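Local coordinates for penicillin-binding protein 2 (Pbp2) (Helicobacter pylori, PDB 5LP5) that forms a complex with the protein MreC and probably acts as a penicillin-binding transpeptidase in the cell-wall synthesis that maintains cell shape, at residues Y205-V210 against T219-L224; K197-K202 against N229-S234. All coordinates share one frame; numbering follows the deposited sequence.

Contact 1: Y205-V210 against T219-L224; sequences YKIMRV and TLEVVL
The ring of Y205 meets two residues of 219-224: V223 lies over one face, and the carboxylate of E221 comes to the rim beside the hydroxyl. V223 CB sits 4.1 Å from the ring centroid, 21° off its normal, a CH-pi contact, while V223 CG2 reaches Y205 CZ at 3.5 Å. The Y205 hydroxyl lies at E221 OE2, modelled so close that the hydrogen bond between them is doubtful in detail. With CG of Y205 lying between its own backbone N and carbonyl carbon (chi1 63°), the ring is directed across toward the neighbouring strand. E221 arrives on an extended chain, alongside I207, whose CD1 is 3.2 Å from E221 OE1. On the other face of the sheet, the extended side chain of K206 crosses that of T219 at about a right angle, K206 CE lying 3.6 Å from T219 OG1.

The backbone sets these pairs. Y205 N bonds to V223 O, and V223 N returns to Y205 O at 3.0 Å in a nearly straight bond. I207 N donates to E221 O. I207 O accepts twice, from L220 N at 2.8 Å and from E221 N at 3.2 Å, so two residues face one, and L220 swings its side chain across the strand: its CD1 packs near the M208 backbone, and its CD2 comes obliquely to the R209 guanidinium.

Strand 43-49 flanks 204-210 on its other edge, pairing K206 with E47 and M208 with K45, and K46 makes a cation-pi contact with the Y205 ring. The whole is an antiparallel beta hairpin with a classic beta bulge, the middle and edge strands of a three-stranded antiparallel sheet.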
loop_
_atom_site.group_PDB
_atom_site.type_symbol
_atom_site.label_atom_id
_atom_site.label_comp_id
_atom_site.label_asym_id
_atom_site.label_seq_id
_atom_site.Cartn_x
_atom_site.Cartn_y
_atom_site.Cartn_z
ATOM N N TYR A 205 7.065 -0.843 -18.816
ATOM C CA TYR A 205 7.060 0.473 -19.408
ATOM C C TYR A 205 6.088 0.521 -20.577
ATOM O O TYR A 205 5.658 -0.513 -21.096
ATOM C CB TYR A 205 8.476 0.864 -19.844
ATOM C CG TYR A 205 9.106 -0.006 -20.930
ATOM C CD1 TYR A 205 8.898 0.268 -22.267
ATOM C CD2 TYR A 205 9.929 -1.073 -20.610
ATOM C CE1 TYR A 205 9.456 -0.499 -23.253
ATOM C CE2 TYR A 205 10.506 -1.849 -21.591
ATOM C CZ TYR A 205 10.269 -1.557 -22.911
ATOM O OH TYR A 205 10.856 -2.320 -23.907
ATOM N N LYS A 206 5.744 1.732 -20.984
ATOM C CA LYS A 206 4.818 1.908 -22.076
ATOM C C LYS A 206 5.243 3.091 -22.913
ATOM O O LYS A 206 5.283 4.199 -22.422
ATOM C CB LYS A 206 3.432 2.120 -21.499
ATOM C CG LYS A 206 2.401 2.572 -22.484
ATOM C CD LYS A 206 1.029 2.298 -21.899
ATOM C CE LYS A 206 -0.043 2.989 -22.712
ATOM N NZ LYS A 206 -1.366 2.334 -22.519
ATOM N N ILE A 207 5.597 2.840 -24.171
ATOM C CA ILE A 207 6.073 3.876 -25.084
ATOM C C ILE A 207 4.964 4.244 -26.066
ATOM O O ILE A 207 4.341 3.370 -26.669
ATOM C CB ILE A 207 7.287 3.401 -25.889
ATOM C CG1 ILE A 207 8.397 2.927 -24.950
ATOM C CG2 ILE A 207 7.833 4.518 -26.753
ATOM C CD1 ILE A 207 9.633 2.428 -25.665
ATOM N N MET A 208 4.743 5.545 -26.239
ATOM C CA MET A 208 3.571 6.053 -26.944
ATOM C C MET A 208 3.904 7.160 -27.925
ATOM O O MET A 208 4.784 7.982 -27.677
ATOM C CB MET A 208 2.574 6.601 -25.938
ATOM C CG MET A 208 2.133 5.575 -24.923
ATOM S SD MET A 208 0.782 6.228 -23.974
ATOM C CE MET A 208 1.652 7.365 -22.902
ATOM N N ARG A 209 3.180 7.184 -29.041
ATOM C CA ARG A 209 3.235 8.302 -29.989
ATOM C C ARG A 209 2.459 9.506 -29.414
ATOM O O ARG A 209 1.385 9.357 -28.829
ATOM C CB ARG A 209 2.682 7.884 -31.361
ATOM C CG ARG A 209 2.885 8.930 -32.457
ATOM C CD ARG A 209 2.463 8.408 -33.812
ATOM N NE ARG A 209 3.303 7.292 -34.224
ATOM C CZ ARG A 209 3.002 6.438 -35.195
ATOM N NH1 ARG A 209 1.866 6.551 -35.884
ATOM N NH2 ARG A 209 3.846 5.458 -35.481
ATOM N N VAL A 210 3.030 10.701 -29.573
ATOM C CA VAL A 210 2.431 11.929 -29.066
ATOM C C VAL A 210 2.483 13.026 -30.127
ATOM O O VAL A 210 3.297 12.986 -31.064
ATOM C CB VAL A 210 3.142 12.432 -27.783
ATOM C CG1 VAL A 210 2.911 11.468 -26.621
ATOM C CG2 VAL A 210 4.643 12.662 -28.026
ATOM N N THR A 219 -0.308 3.513 -28.736
ATOM C CA THR A 219 0.707 2.816 -27.961
ATOM C C THR A 219 1.603 2.109 -28.968
ATOM O O THR A 219 1.125 1.391 -29.827
ATOM C CB THR A 219 0.068 1.793 -27.011
ATOM O OG1 THR A 219 -0.849 2.458 -26.134
ATOM C CG2 THR A 219 1.095 1.128 -26.170
ATOM N N LEU A 220 2.906 2.332 -28.881
ATOM C CA LEU A 220 3.864 1.719 -29.820
ATOM C C LEU A 220 4.500 0.451 -29.266
ATOM O O LEU A 220 4.902 -0.429 -30.019
ATOM C CB LEU A 220 4.976 2.712 -30.165
ATOM C CG LEU A 220 4.524 4.032 -30.801
ATOM C CD1 LEU A 220 5.624 5.068 -30.743
ATOM C CD2 LEU A 220 4.063 3.823 -32.231
ATOM N N GLU A 221 4.637 0.404 -27.946
ATOM C CA GLU A 221 5.227 -0.722 -27.232
ATOM C C GLU A 221 4.605 -0.781 -25.830
ATOM O O GLU A 221 4.290 0.243 -25.224
ATOM C CB GLU A 221 6.746 -0.539 -27.149
ATOM C CG GLU A 221 7.523 -1.607 -26.407
ATOM C CD GLU A 221 9.059 -1.417 -26.520
ATOM O OE1 GLU A 221 9.541 -0.410 -27.077
ATOM O OE2 GLU A 221 9.820 -2.282 -26.055
ATOM N N VAL A 222 4.378 -1.990 -25.344
ATOM C CA VAL A 222 4.027 -2.202 -23.947
ATOM C C VAL A 222 4.863 -3.372 -23.458
ATOM O O VAL A 222 5.006 -4.383 -24.147
ATOM C CB VAL A 222 2.539 -2.551 -23.703
ATOM C CG1 VAL A 222 2.248 -2.539 -22.220
ATOM C CG2 VAL A 222 1.622 -1.574 -24.377
ATOM N N VAL A 223 5.431 -3.210 -22.273
ATOM C CA VAL A 223 5.952 -4.309 -21.502
ATOM C C VAL A 223 5.246 -4.227 -20.159
ATOM O O VAL A 223 5.301 -3.205 -19.495
ATOM C CB VAL A 223 7.469 -4.172 -21.314
ATOM C CG1 VAL A 223 7.979 -5.172 -20.291
ATOM C CG2 VAL A 223 8.195 -4.349 -22.643
ATOM N N LEU A 224 4.568 -5.285 -19.749
ATOM C CA LEU A 224 3.822 -5.247 -18.475
ATOM C C LEU A 224 4.685 -5.465 -17.230
ATOM O O LEU A 224 5.713 -6.141 -17.280
ATOM C CB LEU A 224 2.714 -6.296 -18.481
ATOM C CG LEU A 224 1.578 -6.105 -19.463
ATOM C CD1 LEU A 224 0.683 -7.318 -19.312
ATOM C CD2 LEU A 224 0.810 -4.820 -19.183
#

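Contact 2: K197-K202 against N229-S234; sequences KLLQGK and NHLQLS
L198 and L231 make the nearest apolar touch between the end of helix 196-200 and strand 231-232: CD2 of L198 lies 3.6 Å from CD1 of L231, the two side chains crossing at about a right angle. L198 gets there because its CG stands opposite the backbone N (chi1 175°), which brings the branch end round to the strand although the side chain starts out obliquely. L199 adds a second apolar touch. It sets out away from 229-234, yet L199 CD2 comes back to within 3.9 Å of L231 CB. Behind the pair, I191 of helix 190-194 lies against L231, and I56 of strand 56-57 against L199.

N229 adds van der Waals touches, mostly to backbone. N229 CB rests 3.7 Å from L199 O and 3.8 Å from L198 O, at the carbonyl end of the helix. Its amide packs on G201, N229 OD1 lying 3.5 Å from G201 CA. G201 has positive phi (77°) where the chain leaves the helix.

No hydrogen bond links the two segments. N229 OD1 is instead hydrogen-bonded to S226 OG, which also accepts from the backbone N-H of K202, so one serine links N229 to the chain just past the helix. L199 bonds through its backbone to G54, and L231 to N55 and T57. The chemistry therefore implies a junction held directly by leucine packing and close backbone fit, its polar ties supplied through S226 and residues 54-57.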
loop_
_atom_site.group_PDB
_atom_site.type_symbol
_atom_site.label_atom_id
_atom_site.label_comp_id
_atom_site.label_asym_id
_atom_site.label_seq_id
_atom_site.Cartn_x
_atom_site.Cartn_y
_atom_site.Cartn_z
ATOM N N LYS A 197 13.751 -7.918 -3.670
ATOM C CA LYS A 197 13.538 -8.135 -5.091
ATOM C C LYS A 197 12.165 -8.696 -5.388
ATOM O O LYS A 197 11.479 -8.200 -6.276
ATOM C CB LYS A 197 14.592 -9.080 -5.647
ATOM C CG LYS A 197 15.952 -8.442 -5.758
ATOM C CD LYS A 197 16.817 -9.179 -6.765
ATOM C CE LYS A 197 18.251 -8.663 -6.740
ATOM N NZ LYS A 197 18.909 -8.919 -5.422
ATOM N N LEU A 198 11.775 -9.729 -4.650
ATOM C CA LEU A 198 10.439 -10.314 -4.793
ATOM C C LEU A 198 9.347 -9.283 -4.528
ATOM O O LEU A 198 8.512 -9.024 -5.379
ATOM C CB LEU A 198 10.273 -11.509 -3.847
ATOM C CG LEU A 198 8.898 -12.171 -3.788
ATOM C CD1 LEU A 198 8.616 -12.841 -5.110
ATOM C CD2 LEU A 198 8.778 -13.198 -2.675
ATOM N N LEU A 199 9.382 -8.698 -3.337
ATOM C CA LEU A 199 8.313 -7.805 -2.862
ATOM C C LEU A 199 8.127 -6.578 -3.754
ATOM O O LEU A 199 7.001 -6.103 -3.975
ATOM C CB LEU A 199 8.597 -7.373 -1.419
ATOM C CG LEU A 199 8.407 -8.511 -0.410
ATOM C CD1 LEU A 199 9.104 -8.205 0.916
ATOM C CD2 LEU A 199 6.917 -8.778 -0.196
ATOM N N GLN A 200 9.247 -6.089 -4.270
ATOM C CA GLN A 200 9.256 -4.901 -5.099
ATOM C C GLN A 200 8.693 -5.184 -6.478
ATOM O O GLN A 200 8.015 -4.352 -7.065
ATOM C CB GLN A 200 10.683 -4.376 -5.245
ATOM C CG GLN A 200 10.746 -3.025 -5.921
ATOM C CD GLN A 200 11.917 -2.215 -5.442
ATOM O OE1 GLN A 200 13.071 -2.540 -5.737
ATOM N NE2 GLN A 200 11.630 -1.163 -4.674
ATOM N N GLY A 201 8.998 -6.354 -7.009
ATOM C CA GLY A 201 8.571 -6.697 -8.357
ATOM C C GLY A 201 9.395 -6.039 -9.447
ATOM O O GLY A 201 10.390 -5.390 -9.166
ATOM N N LYS A 202 8.974 -6.219 -10.695
ATOM C CA LYS A 202 9.701 -5.709 -11.868
ATOM C C LYS A 202 8.896 -4.577 -12.501
ATOM O O LYS A 202 7.671 -4.677 -12.611
ATOM C CB LYS A 202 9.923 -6.807 -12.912
ATOM C CG LYS A 202 10.539 -8.083 -12.368
ATOM C CD LYS A 202 10.099 -9.312 -13.161
ATOM C CE LYS A 202 10.818 -9.398 -14.497
ATOM N NZ LYS A 202 12.272 -9.681 -14.320
ATOM N N ASN A 229 3.487 -10.297 -6.528
ATOM C CA ASN A 229 4.628 -9.857 -5.740
ATOM C C ASN A 229 4.449 -10.141 -4.245
ATOM O O ASN A 229 5.337 -9.854 -3.460
ATOM C CB ASN A 229 4.863 -8.364 -5.961
ATOM C CG ASN A 229 5.204 -8.034 -7.416
ATOM O OD1 ASN A 229 5.836 -8.822 -8.139
ATOM N ND2 ASN A 229 4.786 -6.856 -7.850
ATOM N N HIS A 230 3.317 -10.731 -3.868
ATOM C CA HIS A 230 2.997 -11.021 -2.455
ATOM C C HIS A 230 3.891 -12.116 -1.886
ATOM O O HIS A 230 4.503 -12.886 -2.624
ATOM C CB HIS A 230 1.552 -11.501 -2.324
ATOM C CG HIS A 230 1.340 -12.858 -2.917
ATOM N ND1 HIS A 230 1.190 -13.053 -4.275
ATOM C CD2 HIS A 230 1.318 -14.090 -2.352
ATOM C CE1 HIS A 230 1.055 -14.341 -4.521
ATOM N NE2 HIS A 230 1.127 -14.993 -3.371
ATOM N N LEU A 231 3.944 -12.191 -0.562
ATOM C CA LEU A 231 4.800 -13.163 0.130
ATOM C C LEU A 231 4.124 -13.697 1.384
ATOM O O LEU A 231 3.672 -12.941 2.251
ATOM C CB LEU A 231 6.150 -12.543 0.506
ATOM C CG LEU A 231 7.169 -13.400 1.266
ATOM C CD1 LEU A 231 7.599 -14.615 0.462
ATOM C CD2 LEU A 231 8.386 -12.565 1.616
ATOM N N GLN A 232 4.073 -15.016 1.481
ATOM C CA GLN A 232 3.460 -15.671 2.620
ATOM C C GLN A 232 4.513 -16.266 3.572
ATOM O O GLN A 232 5.397 -17.027 3.142
ATOM C CB GLN A 232 2.507 -16.764 2.140
ATOM C CG GLN A 232 1.449 -17.104 3.165
ATOM C CD GLN A 232 0.718 -18.386 2.867
ATOM O OE1 GLN A 232 1.059 -19.143 1.939
ATOM N NE2 GLN A 232 -0.310 -18.651 3.682
ATOM N N LEU A 233 4.386 -15.924 4.858
ATOM C CA LEU A 233 5.275 -16.398 5.914
ATOM C C LEU A 233 4.583 -17.451 6.765
ATOM O O LEU A 233 3.353 -17.479 6.870
ATOM C CB LEU A 233 5.705 -15.260 6.846
ATOM C CG LEU A 233 6.312 -14.018 6.217
ATOM C CD1 LEU A 233 6.797 -13.077 7.292
ATOM C CD2 LEU A 233 7.460 -14.390 5.305
ATOM N N SER A 234 5.397 -18.284 7.406
ATOM C CA SER A 234 4.918 -19.395 8.210
ATOM C C SER A 234 4.446 -19.006 9.603
ATOM O O SER A 234 3.824 -19.810 10.285
ATOM C CB SER A 234 6.009 -20.450 8.325
ATOM O OG SER A 234 7.220 -19.862 8.780
#

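Contact 1 is nested inside the loop that contact 2 closes: helix 196-200 leads into strand 204-210, the hairpin returns along 216-223, and the chain then reaches strand 231-232. Their centres lie about 26 Å apart, on the same side of the chain's centre, and they touch only by adjoining in sequence. Contact 1 is the outlying one, about 43 Å from the chain's centre and mostly at the surface; contact 2, about 18 Å out, is partly buried. So the hairpin 204-223 extends from a base where the chain comes back on itself, just before helix 237-246, and strand 43-49 completes its sheet.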